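PDB 3VTH: hydrogenase maturation factor from Thermoanaerobacter tengcongensis, which probably transfers the carbamoyl group of carbamoyl phosphate, at the cost of ATP, to the C-terminal cysteine of HypE during [NiFe]-hydrogenase maturation. Local coordinates for residues A[228-233]-A[324-329]; A[284-289]-A[304-309]; A[368-373]-A[380-385]. All blocks are in the same frame, centred on the assembly; numbering follows the deposited sequence.

How the contacts relate
All three contacts lie in the YrdC-like (telomere recombination) part of the chain and reach one mixed sheet. All three also touch the same ATP analogue, APC. Contact 1 supplies Thr328 and Ser329 to its phosphates and the magnesium ion. Contact 2, whose centre is about 13 Å from that of contact 1, lies along the adenine. Contact 3 sends Arg382 to the phosphates, with its centre about 18 Å from that of contact 1. Contacts 2 and 3 touch directly, their centres about 12 Å apart. Strands 283-287 and 370-374 are sheet neighbours there, and Leu285 N lies 2.9 Å from Thr371 O, a probable hydrogen bond.

Contact 1 of 3, residues A[228-233]-A[324-329]; sequences LAVNAL and PIVMTS. With MG (magnesium ion), chain G; APC (diphosphomethylphosphonic acid adenosyl ester), chain F.
Backbone hydrogen bonds tie Leu228-Leu233 to Pro324-Ser329, which run roughly antiparallel. Leu228 and Thr328 form a hydrogen-bonded pair: Leu228 N gives to Thr328 O at 2.7 Å, and Thr328 N gives back to Leu228 O. Further along, Val326 N donates to Val230 O with a more bent angle of 139°. Ala232 N then reaches Pro324 O at 2.9 Å. Val230 N is buried here and has no partner in the model. Asn231 OD1 takes the backbone N of Leu233 in an Asx turn.

Apolar contacts add to this. Val230 CG2 rests alongside Val326 CG2 at 3.9 Å, the two valines projecting together. The CB of Ala229 meets Met327 SD at 4.0 Å. Leu233 crosses Pro324 at about a right angle, its CG against the ring CD.

Ligand contacts gather at the end of the second strand. Thr328 OG1 stands anti to its own N (chi1 -172°) and donates to APC O1A at 2.6 Å. This leaves its CG2 against Leu228 CB. Lys245 also bonds to Thr328 OG1. Ser329 uses backbone and side chain: its N donates to APC O2A, and its OG binds magnesium at 2.1 Å. Asn331 is a further partner of that OG. Three phosphate oxygens of APC, O1G, O1B and O2A, and one water also bind the ion. Strand 325-329, paired with strand 226-229 in the YrdC-like sheet, thus ends at the magnesium and phosphate site of the bound ATP analogue.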
loop_
_atom_site.group_PDB
_atom_site.type_symbol
_atom_site.label_atom_id
_atom_site.label_comp_id
_atom_site.label_asym_id
_atom_site.label_seq_id
_atom_site.Cartn_x
_atom_site.Cartn_y
_atom_site.Cartn_z
ATOM N N LEU A 228 11.464 -13.658 -5.946
ATOM C CA LEU A 228 11.915 -15.042 -5.871
ATOM C C LEU A 228 10.678 -15.884 -5.947
ATOM O O LEU A 228 9.686 -15.610 -5.248
ATOM C CB LEU A 228 12.646 -15.311 -4.561
ATOM C CG LEU A 228 13.948 -14.537 -4.363
ATOM C CD1 LEU A 228 14.257 -14.314 -2.877
ATOM C CD2 LEU A 228 15.093 -15.245 -5.089
ATOM N N ALA A 229 10.741 -16.903 -6.796
ATOM C CA ALA A 229 9.615 -17.788 -7.040
ATOM C C ALA A 229 9.983 -19.251 -6.870
ATOM O O ALA A 229 11.111 -19.672 -7.183
ATOM C CB ALA A 229 9.044 -17.541 -8.442
ATOM N N VAL A 230 9.024 -20.011 -6.342
ATOM C CA VAL A 230 9.074 -21.464 -6.318
ATOM C C VAL A 230 7.671 -21.991 -6.574
ATOM O O VAL A 230 6.691 -21.270 -6.395
ATOM C CB VAL A 230 9.606 -22.062 -4.957
ATOM C CG1 VAL A 230 11.054 -21.685 -4.715
ATOM C CG2 VAL A 230 8.713 -21.685 -3.744
ATOM N N ASN A 231 7.579 -23.261 -6.960
ATOM C CA ASN A 231 6.306 -23.971 -6.997
ATOM C C ASN A 231 5.598 -23.901 -5.637
ATOM O O ASN A 231 6.077 -24.477 -4.651
ATOM C CB ASN A 231 6.567 -25.439 -7.386
ATOM C CG ASN A 231 5.299 -26.256 -7.548
ATOM O OD1 ASN A 231 4.199 -25.818 -7.213
ATOM N ND2 ASN A 231 5.451 -27.458 -8.073
ATOM N N ALA A 232 4.445 -23.240 -5.592
ATOM C CA ALA A 232 3.674 -23.107 -4.338
ATOM C C ALA A 232 2.985 -24.405 -3.891
ATOM O O ALA A 232 2.371 -24.448 -2.818
ATOM C CB ALA A 232 2.656 -21.965 -4.445
ATOM N N LEU A 233 3.064 -25.450 -4.717
ATOM C CA LEU A 233 2.571 -26.774 -4.318
ATOM C C LEU A 233 3.707 -27.673 -3.813
ATOM O O LEU A 233 3.463 -28.798 -3.336
ATOM C CB LEU A 233 1.832 -27.478 -5.479
ATOM C CG LEU A 233 0.586 -26.838 -6.123
ATOM C CD1 LEU A 233 -0.048 -27.809 -7.132
ATOM C CD2 LEU A 233 -0.434 -26.449 -5.089
ATOM N N PRO A 324 0.536 -22.921 -9.182
ATOM C CA PRO A 324 0.743 -21.540 -8.764
ATOM C C PRO A 324 2.140 -21.376 -8.179
ATOM O O PRO A 324 2.776 -22.368 -7.793
ATOM C CB PRO A 324 -0.313 -21.326 -7.671
ATOM C CG PRO A 324 -1.063 -22.630 -7.518
ATOM C CD PRO A 324 -0.317 -23.683 -8.246
ATOM N N ILE A 325 2.620 -20.140 -8.107
ATOM C CA ILE A 325 3.970 -19.908 -7.604
ATOM C C ILE A 325 4.034 -18.836 -6.523
ATOM O O ILE A 325 3.359 -17.822 -6.615
ATOM C CB ILE A 325 4.940 -19.518 -8.744
ATOM C CG1 ILE A 325 4.394 -18.292 -9.505
ATOM C CG2 ILE A 325 5.186 -20.727 -9.684
ATOM C CD1 ILE A 325 5.318 -17.729 -10.595
ATOM N N VAL A 326 4.886 -19.060 -5.525
ATOM C CA VAL A 326 5.279 -18.027 -4.571
ATOM C C VAL A 326 5.924 -16.882 -5.342
ATOM O O VAL A 326 6.633 -17.112 -6.320
ATOM C CB VAL A 326 6.292 -18.583 -3.553
ATOM C CG1 VAL A 326 6.928 -17.465 -2.708
ATOM C CG2 VAL A 326 5.612 -19.613 -2.661
ATOM N N MET A 327 5.625 -15.654 -4.928
ATOM C CA MET A 327 6.341 -14.480 -5.378
ATOM C C MET A 327 6.654 -13.690 -4.119
ATOM O O MET A 327 5.744 -13.126 -3.494
ATOM C CB MET A 327 5.478 -13.633 -6.326
ATOM C CG MET A 327 5.288 -14.250 -7.690
ATOM S SD MET A 327 6.832 -14.215 -8.622
ATOM C CE MET A 327 6.625 -12.694 -9.556
ATOM N N THR A 328 7.926 -13.664 -3.746
ATOM C CA THR A 328 8.364 -12.914 -2.579
ATOM C C THR A 328 9.453 -11.992 -3.075
ATOM O O THR A 328 10.101 -12.287 -4.073
ATOM C CB THR A 328 8.835 -13.846 -1.413
ATOM O OG1 THR A 328 9.066 -13.062 -0.227
ATOM C CG2 THR A 328 10.103 -14.609 -1.774
ATOM N N SER A 329 9.648 -10.863 -2.410
ATOM C CA SER A 329 10.559 -9.873 -2.953
ATOM C C SER A 329 11.996 -10.403 -2.909
ATOM O O SER A 329 12.384 -11.130 -1.988
ATOM C CB SER A 329 10.399 -8.521 -2.239
ATOM O OG SER A 329 10.832 -8.608 -0.898
HETATM MG MG MG G . 9.677 -8.221 0.836
HETATM P PG APC F . 11.112 -9.211 3.590
HETATM O O1G APC F . 11.119 -9.157 2.084
HETATM O O2G APC F . 11.125 -10.627 4.113
HETATM O O3G APC F . 12.137 -8.336 4.252
HETATM P PB APC F . 8.317 -8.535 3.385
HETATM O O1B APC F . 8.468 -7.512 2.302
HETATM O O2B APC F . 7.287 -8.200 4.445
HETATM O O3B APC F . 9.727 -8.604 4.158
HETATM P PA APC F . 7.328 -10.325 0.999
HETATM O O1A APC F . 7.039 -11.788 0.756
HETATM O O2A APC F . 8.180 -9.666 -0.023
HETATM C C3A APC F . 8.023 -10.195 2.692
HETATM O "O5'" APC F . 5.964 -9.466 1.019
HETATM C "C5'" APC F . 4.660 -10.039 0.983
HETATM C "C4'" APC F . 3.784 -9.299 1.990
HETATM O "O4'" APC F . 2.455 -9.814 1.838
HETATM C "C3'" APC F . 4.233 -9.596 3.424
HETATM O "O3'" APC F . 4.183 -8.422 4.253
HETATM C "C2'" APC F . 3.196 -10.581 3.922
HETATM O "O2'" APC F . 3.077 -10.584 5.358
HETATM C "C1'" APC F . 1.957 -10.175 3.126
HETATM N N9 APC F . 1.103 -11.356 3.062
HETATM C C8 APC F . 1.268 -12.461 2.286
HETATM N N7 APC F . 0.291 -13.362 2.554
HETATM C C5 APC F . -0.498 -12.829 3.512
HETATM C C6 APC F . -1.702 -13.242 4.266
HETATM N N6 APC F . -2.289 -14.435 4.038
HETATM N N1 APC F . -2.200 -12.384 5.184
HETATM C C2 APC F . -1.646 -11.177 5.421
HETATM N N3 APC F . -0.550 -10.725 4.791
HETATM C C4 APC F . 0.045 -11.504 3.843
HETATM O O HOH W 1 10.911 -6.375 0.853
#

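Contact 2 of 3, residues A[284-289]-A[304-309]; sequences VLLKKK and LGVMLP. With APC (diphosphomethylphosphonic acid adenosyl ester), chain F.
Leu285 and Gly305 face each other as a non-hydrogen-bonded pair, their CA atoms 4.4 Å apart. The pairs beside them, Val284 with Val306 and Leu286 with Leu304, are hydrogen-bonded. Val284 N meets Val306 O at 2.7 Å, and Leu304 N meets Leu286 O. Each pair also has the return bond, so four bonds join the strands.

The side chain of Leu285 leaves the sheet on the nucleotide side. Its CB carries CG anti to the carbonyl carbon (chi1 -55°). From CG the two methyls part. Leu285 CD2 drops toward the partner strand, 3.7 Å from Gly305 CA, and also lies 3.7 Å from APC C6. Leu285 CD1 reaches APC C2 at 3.6 Å and touches Ile381 as well. Both methyls of Leu285 therefore lie over one face of the six-membered ring.

This is a strand pair of the YrdC-like sheet, and one side of it forms part of the adenine pocket. Gly305 lies against the same face of the base as Leu285; a CB here would clash with APC N7. APC N6 lies 3.7 Å from Leu304 CA. An alanine in place of Leu285 would remove both methyls and would probably leave adenine C2 and C6 without their apolar support, opening a gap beside Gly305 and Ile381.

The other side of the pair packs against helices. Leu286 lies across Val306, CD1 against CB, and both side chains touch Val262 of helix 259-265. Lys288 runs extended beyond CG across Leu304, its CE 3.8 Å from Leu304 CD1. Its NZ bonds to the backbone oxygens of Ala298 and Leu301.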
loop_
_atom_site.group_PDB
_atom_site.type_symbol
_atom_site.label_atom_id
_atom_site.label_comp_id
_atom_site.label_asym_id
_atom_site.label_seq_id
_atom_site.Cartn_x
_atom_site.Cartn_y
_atom_site.Cartn_z
ATOM N N VAL A 284 -4.146 -9.779 -3.306
ATOM C CA VAL A 284 -5.391 -9.570 -2.579
ATOM C C VAL A 284 -5.483 -10.652 -1.509
ATOM O O VAL A 284 -5.293 -11.827 -1.807
ATOM C CB VAL A 284 -6.634 -9.658 -3.515
ATOM C CG1 VAL A 284 -7.951 -9.437 -2.738
ATOM C CG2 VAL A 284 -6.521 -8.672 -4.693
ATOM N N LEU A 285 -5.799 -10.248 -0.279
ATOM C CA LEU A 285 -5.960 -11.203 0.814
ATOM C C LEU A 285 -7.348 -11.815 0.758
ATOM O O LEU A 285 -8.358 -11.108 0.818
ATOM C CB LEU A 285 -5.710 -10.548 2.184
ATOM C CG LEU A 285 -4.351 -9.842 2.321
ATOM C CD1 LEU A 285 -4.208 -9.298 3.716
ATOM C CD2 LEU A 285 -3.163 -10.772 1.967
ATOM N N LEU A 286 -7.377 -13.142 0.677
ATOM C CA LEU A 286 -8.608 -13.895 0.441
ATOM C C LEU A 286 -8.744 -15.011 1.458
ATOM O O LEU A 286 -7.746 -15.628 1.811
ATOM C CB LEU A 286 -8.572 -14.512 -0.970
ATOM C CG LEU A 286 -8.483 -13.551 -2.161
ATOM C CD1 LEU A 286 -8.237 -14.352 -3.429
ATOM C CD2 LEU A 286 -9.750 -12.692 -2.306
ATOM N N LYS A 287 -9.972 -15.279 1.915
ATOM C CA LYS A 287 -10.219 -16.395 2.830
ATOM C C LYS A 287 -10.021 -17.725 2.120
ATOM O O LYS A 287 -10.523 -17.923 1.000
ATOM C CB LYS A 287 -11.633 -16.321 3.427
ATOM C CG LYS A 287 -11.854 -15.132 4.387
ATOM C CD LYS A 287 -11.240 -15.371 5.791
ATOM C CE LYS A 287 -11.514 -14.180 6.722
ATOM N NZ LYS A 287 -11.004 -14.389 8.115
ATOM N N LYS A 288 -9.303 -18.635 2.778
ATOM C CA LYS A 288 -9.008 -19.972 2.243
ATOM C C LYS A 288 -10.274 -20.821 2.196
ATOM O O LYS A 288 -11.059 -20.815 3.144
ATOM C CB LYS A 288 -7.992 -20.696 3.131
ATOM C CG LYS A 288 -6.567 -20.137 3.117
ATOM C CD LYS A 288 -5.762 -20.871 4.212
ATOM C CE LYS A 288 -4.285 -20.521 4.164
ATOM N NZ LYS A 288 -3.589 -21.170 5.286
ATOM N N LYS A 289 -10.465 -21.554 1.103
ATOM C CA LYS A 289 -11.528 -22.565 1.020
ATOM C C LYS A 289 -11.211 -23.579 -0.061
ATOM O O LYS A 289 -10.819 -23.203 -1.162
ATOM C CB LYS A 289 -12.898 -21.927 0.739
ATOM C CG LYS A 289 -14.060 -22.947 0.595
ATOM C CD LYS A 289 -15.424 -22.281 0.332
ATOM C CE LYS A 289 -15.516 -21.662 -1.080
ATOM N NZ LYS A 289 -15.420 -22.683 -2.152
ATOM N N LEU A 304 -5.129 -16.306 2.301
ATOM C CA LEU A 304 -4.018 -16.425 1.379
ATOM C C LEU A 304 -3.886 -15.086 0.647
ATOM O O LEU A 304 -4.895 -14.462 0.317
ATOM C CB LEU A 304 -4.340 -17.530 0.369
ATOM C CG LEU A 304 -3.381 -18.640 -0.065
ATOM C CD1 LEU A 304 -2.489 -19.190 1.063
ATOM C CD2 LEU A 304 -4.233 -19.788 -0.692
ATOM N N GLY A 305 -2.650 -14.656 0.389
ATOM C CA GLY A 305 -2.404 -13.471 -0.425
ATOM C C GLY A 305 -2.206 -13.928 -1.854
ATOM O O GLY A 305 -1.273 -14.683 -2.134
ATOM N N VAL A 306 -3.092 -13.497 -2.751
ATOM C CA VAL A 306 -3.067 -13.983 -4.136
ATOM C C VAL A 306 -3.030 -12.839 -5.131
ATOM O O VAL A 306 -3.725 -11.853 -4.964
ATOM C CB VAL A 306 -4.284 -14.901 -4.447
ATOM C CG1 VAL A 306 -4.175 -15.503 -5.851
ATOM C CG2 VAL A 306 -4.360 -16.031 -3.430
ATOM N N MET A 307 -2.209 -12.989 -6.165
ATOM C CA MET A 307 -2.179 -12.059 -7.275
ATOM C C MET A 307 -2.317 -12.806 -8.601
ATOM O O MET A 307 -2.049 -14.025 -8.705
ATOM C CB MET A 307 -0.867 -11.261 -7.265
ATOM C CG MET A 307 0.369 -12.116 -7.636
ATOM S SD MET A 307 1.957 -11.335 -7.259
ATOM C CE MET A 307 1.542 -9.623 -7.573
ATOM N N LEU A 308 -2.719 -12.065 -9.620
ATOM C CA LEU A 308 -2.800 -12.599 -10.973
ATOM C C LEU A 308 -1.573 -12.107 -11.743
ATOM O O LEU A 308 -0.858 -11.244 -11.252
ATOM C CB LEU A 308 -4.105 -12.123 -11.632
ATOM C CG LEU A 308 -5.402 -12.614 -10.974
ATOM C CD1 LEU A 308 -6.642 -12.095 -11.711
ATOM C CD2 LEU A 308 -5.441 -14.146 -10.899
ATOM N N PRO A 309 -1.322 -12.652 -12.949
ATOM C CA PRO A 309 -0.209 -12.175 -13.776
ATOM C C PRO A 309 -0.320 -10.667 -14.034
ATOM O O PRO A 309 -1.449 -10.156 -14.205
ATOM C CB PRO A 309 -0.413 -12.930 -15.093
ATOM C CG PRO A 309 -1.079 -14.199 -14.705
ATOM C CD PRO A 309 -2.028 -13.785 -13.582
HETATM P PG APC F . 11.112 -9.211 3.590
HETATM O O1G APC F . 11.119 -9.157 2.084
HETATM O O2G APC F . 11.125 -10.627 4.113
HETATM O O3G APC F . 12.137 -8.336 4.252
HETATM P PB APC F . 8.317 -8.535 3.385
HETATM O O1B APC F . 8.468 -7.512 2.302
HETATM O O2B APC F . 7.287 -8.200 4.445
HETATM O O3B APC F . 9.727 -8.604 4.158
HETATM P PA APC F . 7.328 -10.325 0.999
HETATM O O1A APC F . 7.039 -11.788 0.756
HETATM O O2A APC F . 8.180 -9.666 -0.023
HETATM C C3A APC F . 8.023 -10.195 2.692
HETATM O "O5'" APC F . 5.964 -9.466 1.019
HETATM C "C5'" APC F . 4.660 -10.039 0.983
HETATM C "C4'" APC F . 3.784 -9.299 1.990
HETATM O "O4'" APC F . 2.455 -9.814 1.838
HETATM C "C3'" APC F . 4.233 -9.596 3.424
HETATM O "O3'" APC F . 4.183 -8.422 4.253
HETATM C "C2'" APC F . 3.196 -10.581 3.922
HETATM O "O2'" APC F . 3.077 -10.584 5.358
HETATM C "C1'" APC F . 1.957 -10.175 3.126
HETATM N N9 APC F . 1.103 -11.356 3.062
HETATM C C8 APC F . 1.268 -12.461 2.286
HETATM N N7 APC F . 0.291 -13.362 2.554
HETATM C C5 APC F . -0.498 -12.829 3.512
HETATM C C6 APC F . -1.702 -13.242 4.266
HETATM N N6 APC F . -2.289 -14.435 4.038
HETATM N N1 APC F . -2.200 -12.384 5.184
HETATM C C2 APC F . -1.646 -11.177 5.421
HETATM N N3 APC F . -0.550 -10.725 4.791
HETATM C C4 APC F . 0.045 -11.504 3.843
#

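Contact 3 of 3, residues A[368-373]-A[380-385]; sequences DSVTSF and IIRRAR. With APC (diphosphomethylphosphonic acid adenosyl ester), chain F.
A classic beta bulge joins strand 370-374 to the loop that follows strand 377-378, at the edge of the nucleotide site. Two residues, Ile381 and Arg382, stand opposite the single residue Val370, and Val370 O accepts from the N of each. Ile381 N reaches Val370 O at 2.8 Å. Val370 N donates in return to Arg382 O. Val370 CB packs on Arg382 CB, and Val370 CG2 lies 3.7 Å from APC O4'.

The Arg382 chain is extended as far as CD and then bends (chi3 -80°), which turns its guanidinium to the phosphates. Arg382 NH2 donates to APC O2B at 3.0 Å, and its NH1 to APC O1B. The sugar C4' lies over one face of the Arg382 guanidinium, toward its rim. Water 2 links NH1 to Asp368 O.

Farther along, Arg385 NE and NH2 both grip Asp368 OD1, NH2 at 2.9 Å. In this salt bridge both nitrogens reach OD1 from one face of the carboxylate, NH2 from well above its plane. The oxygen lies in the guanidinium plane, but the carboxylate is turned 78° from it. Water 3 also bridges OD1 and NE. Ser369 OG accepts from Ala384 N and donates to Arg385 O at 2.8 Å.

The two arginines thus have different mates. Arg385 is paired with a buried carboxylate, and Tyr310 adds a cation-pi contact. Arg382 probably offsets negative charge on the beta phosphate, whose O1B is also a magnesium ligand.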
loop_
_atom_site.group_PDB
_atom_site.type_symbol
_atom_site.label_atom_id
_atom_site.label_comp_id
_atom_site.label_asym_id
_atom_site.label_seq_id
_atom_site.Cartn_x
_atom_site.Cartn_y
_atom_site.Cartn_z
ATOM N N ASP A 368 5.225 -5.074 -4.663
ATOM C CA ASP A 368 3.823 -5.393 -4.926
ATOM C C ASP A 368 2.932 -4.781 -3.848
ATOM O O ASP A 368 3.323 -4.709 -2.678
ATOM C CB ASP A 368 3.606 -6.914 -4.940
ATOM C CG ASP A 368 4.404 -7.613 -6.025
ATOM O OD1 ASP A 368 4.776 -6.955 -7.036
ATOM O OD2 ASP A 368 4.681 -8.828 -5.846
ATOM N N SER A 369 1.753 -4.319 -4.253
ATOM C CA SER A 369 0.743 -3.854 -3.303
ATOM C C SER A 369 0.044 -5.058 -2.677
ATOM O O SER A 369 0.026 -6.139 -3.264
ATOM C CB SER A 369 -0.299 -2.980 -4.006
ATOM O OG SER A 369 0.275 -1.745 -4.386
ATOM N N VAL A 370 -0.482 -4.864 -1.474
ATOM C CA VAL A 370 -1.275 -5.871 -0.784
ATOM C C VAL A 370 -2.575 -5.199 -0.374
ATOM O O VAL A 370 -2.566 -4.171 0.290
ATOM C CB VAL A 370 -0.550 -6.438 0.472
ATOM C CG1 VAL A 370 -1.411 -7.509 1.162
ATOM C CG2 VAL A 370 0.834 -7.019 0.079
ATOM N N THR A 371 -3.696 -5.782 -0.784
ATOM C CA THR A 371 -4.988 -5.152 -0.534
ATOM C C THR A 371 -6.057 -6.181 -0.164
ATOM O O THR A 371 -5.767 -7.372 -0.065
ATOM C CB THR A 371 -5.424 -4.269 -1.711
ATOM O OG1 THR A 371 -6.433 -3.352 -1.255
ATOM C CG2 THR A 371 -5.966 -5.137 -2.863
ATOM N N SER A 372 -7.273 -5.709 0.077
ATOM C CA SER A 372 -8.354 -6.577 0.524
ATOM C C SER A 372 -9.656 -5.819 0.352
ATOM O O SER A 372 -9.643 -4.611 0.094
ATOM C CB SER A 372 -8.180 -6.909 2.018
ATOM O OG SER A 372 -8.360 -5.737 2.833
ATOM N N PHE A 373 -10.776 -6.510 0.530
ATOM C CA PHE A 373 -12.065 -5.846 0.527
ATOM C C PHE A 373 -12.782 -6.259 1.785
ATOM O O PHE A 373 -12.929 -7.455 2.054
ATOM C CB PHE A 373 -12.895 -6.213 -0.716
ATOM C CG PHE A 373 -14.067 -5.288 -0.947
ATOM C CD1 PHE A 373 -13.919 -4.147 -1.739
ATOM C CD2 PHE A 373 -15.299 -5.540 -0.352
ATOM C CE1 PHE A 373 -15.006 -3.272 -1.958
ATOM C CE2 PHE A 373 -16.396 -4.672 -0.554
ATOM C CZ PHE A 373 -16.236 -3.532 -1.359
ATOM N N ILE A 380 -6.676 -1.229 1.882
ATOM C CA ILE A 380 -5.319 -1.527 1.443
ATOM C C ILE A 380 -4.386 -1.738 2.655
ATOM O O ILE A 380 -4.560 -1.109 3.705
ATOM C CB ILE A 380 -4.803 -0.430 0.494
ATOM C CG1 ILE A 380 -3.578 -0.926 -0.296
ATOM C CG2 ILE A 380 -4.489 0.844 1.303
ATOM C CD1 ILE A 380 -3.364 -0.157 -1.639
ATOM N N ILE A 381 -3.425 -2.648 2.511
ATOM C CA ILE A 381 -2.490 -3.000 3.588
ATOM C C ILE A 381 -1.111 -2.440 3.253
ATOM O O ILE A 381 -0.426 -1.907 4.121
ATOM C CB ILE A 381 -2.406 -4.559 3.799
ATOM C CG1 ILE A 381 -3.709 -5.106 4.389
ATOM C CG2 ILE A 381 -1.227 -4.950 4.717
ATOM C CD1 ILE A 381 -4.674 -5.698 3.376
ATOM N N ARG A 382 -0.707 -2.584 1.984
ATOM C CA ARG A 382 0.585 -2.108 1.538
ATOM C C ARG A 382 0.339 -1.397 0.213
ATOM O O ARG A 382 -0.041 -2.008 -0.766
ATOM C CB ARG A 382 1.576 -3.276 1.389
ATOM C CG ARG A 382 3.014 -2.822 0.976
ATOM C CD ARG A 382 3.944 -4.054 0.820
ATOM N NE ARG A 382 4.413 -4.523 2.126
ATOM C CZ ARG A 382 5.335 -5.475 2.300
ATOM N NH1 ARG A 382 5.869 -6.091 1.248
ATOM N NH2 ARG A 382 5.725 -5.809 3.534
ATOM N N ARG A 383 0.518 -0.089 0.211
ATOM C CA ARG A 383 0.208 0.696 -0.966
ATOM C C ARG A 383 1.488 0.899 -1.757
ATOM O O ARG A 383 2.377 1.650 -1.358
ATOM C CB ARG A 383 -0.456 2.019 -0.568
ATOM C CG ARG A 383 -0.850 2.895 -1.772
ATOM C CD ARG A 383 -1.271 4.309 -1.315
ATOM N NE ARG A 383 -1.419 5.224 -2.468
ATOM C CZ ARG A 383 -2.536 5.339 -3.179
ATOM N NH1 ARG A 383 -3.612 4.616 -2.874
ATOM N NH2 ARG A 383 -2.599 6.182 -4.209
ATOM N N ALA A 384 1.585 0.212 -2.883
ATOM C CA ALA A 384 2.835 0.201 -3.653
ATOM C C ALA A 384 2.524 0.041 -5.135
ATOM O O ALA A 384 1.752 0.841 -5.678
ATOM C CB ALA A 384 3.804 -0.892 -3.127
ATOM N N ARG A 385 3.099 -0.956 -5.808
ATOM C CA ARG A 385 2.948 -1.052 -7.273
ATOM C C ARG A 385 1.480 -0.992 -7.726
ATOM O O ARG A 385 0.614 -1.675 -7.151
ATOM C CB ARG A 385 3.609 -2.317 -7.850
ATOM C CG ARG A 385 3.461 -2.420 -9.399
ATOM C CD ARG A 385 4.075 -3.681 -10.001
ATOM N NE ARG A 385 3.731 -4.901 -9.281
ATOM C CZ ARG A 385 2.558 -5.535 -9.335
ATOM N NH1 ARG A 385 1.554 -5.093 -10.102
ATOM N NH2 ARG A 385 2.390 -6.645 -8.616
HETATM P PG APC F . 11.112 -9.211 3.590
HETATM O O1G APC F . 11.119 -9.157 2.084
HETATM O O2G APC F . 11.125 -10.627 4.113
HETATM O O3G APC F . 12.137 -8.336 4.252
HETATM P PB APC F . 8.317 -8.535 3.385
HETATM O O1B APC F . 8.468 -7.512 2.302
HETATM O O2B APC F . 7.287 -8.200 4.445
HETATM O O3B APC F . 9.727 -8.604 4.158
HETATM P PA APC F . 7.328 -10.325 0.999
HETATM O O1A APC F . 7.039 -11.788 0.756
HETATM O O2A APC F . 8.180 -9.666 -0.023
HETATM C C3A APC F . 8.023 -10.195 2.692
HETATM O "O5'" APC F . 5.964 -9.466 1.019
HETATM C "C5'" APC F . 4.660 -10.039 0.983
HETATM C "C4'" APC F . 3.784 -9.299 1.990
HETATM O "O4'" APC F . 2.455 -9.814 1.838
HETATM C "C3'" APC F . 4.233 -9.596 3.424
HETATM O "O3'" APC F . 4.183 -8.422 4.253
HETATM C "C2'" APC F . 3.196 -10.581 3.922
HETATM O "O2'" APC F . 3.077 -10.584 5.358
HETATM C "C1'" APC F . 1.957 -10.175 3.126
HETATM N N9 APC F . 1.103 -11.356 3.062
HETATM C C8 APC F . 1.268 -12.461 2.286
HETATM N N7 APC F . 0.291 -13.362 2.554
HETATM C C5 APC F . -0.498 -12.829 3.512
HETATM C C6 APC F . -1.702 -13.242 4.266
HETATM N N6 APC F . -2.289 -14.435 4.038
HETATM N N1 APC F . -2.200 -12.384 5.184
HETATM C C2 APC F . -1.646 -11.177 5.421
HETATM N N3 APC F . -0.550 -10.725 4.791
HETATM C C4 APC F . 0.045 -11.504 3.843
HETATM O O HOH W 2 4.883 -6.400 -1.129
HETATM O O HOH W 3 6.536 -5.043 -7.751
HETATM O O HOH W 4 0.638 -4.435 -6.960
#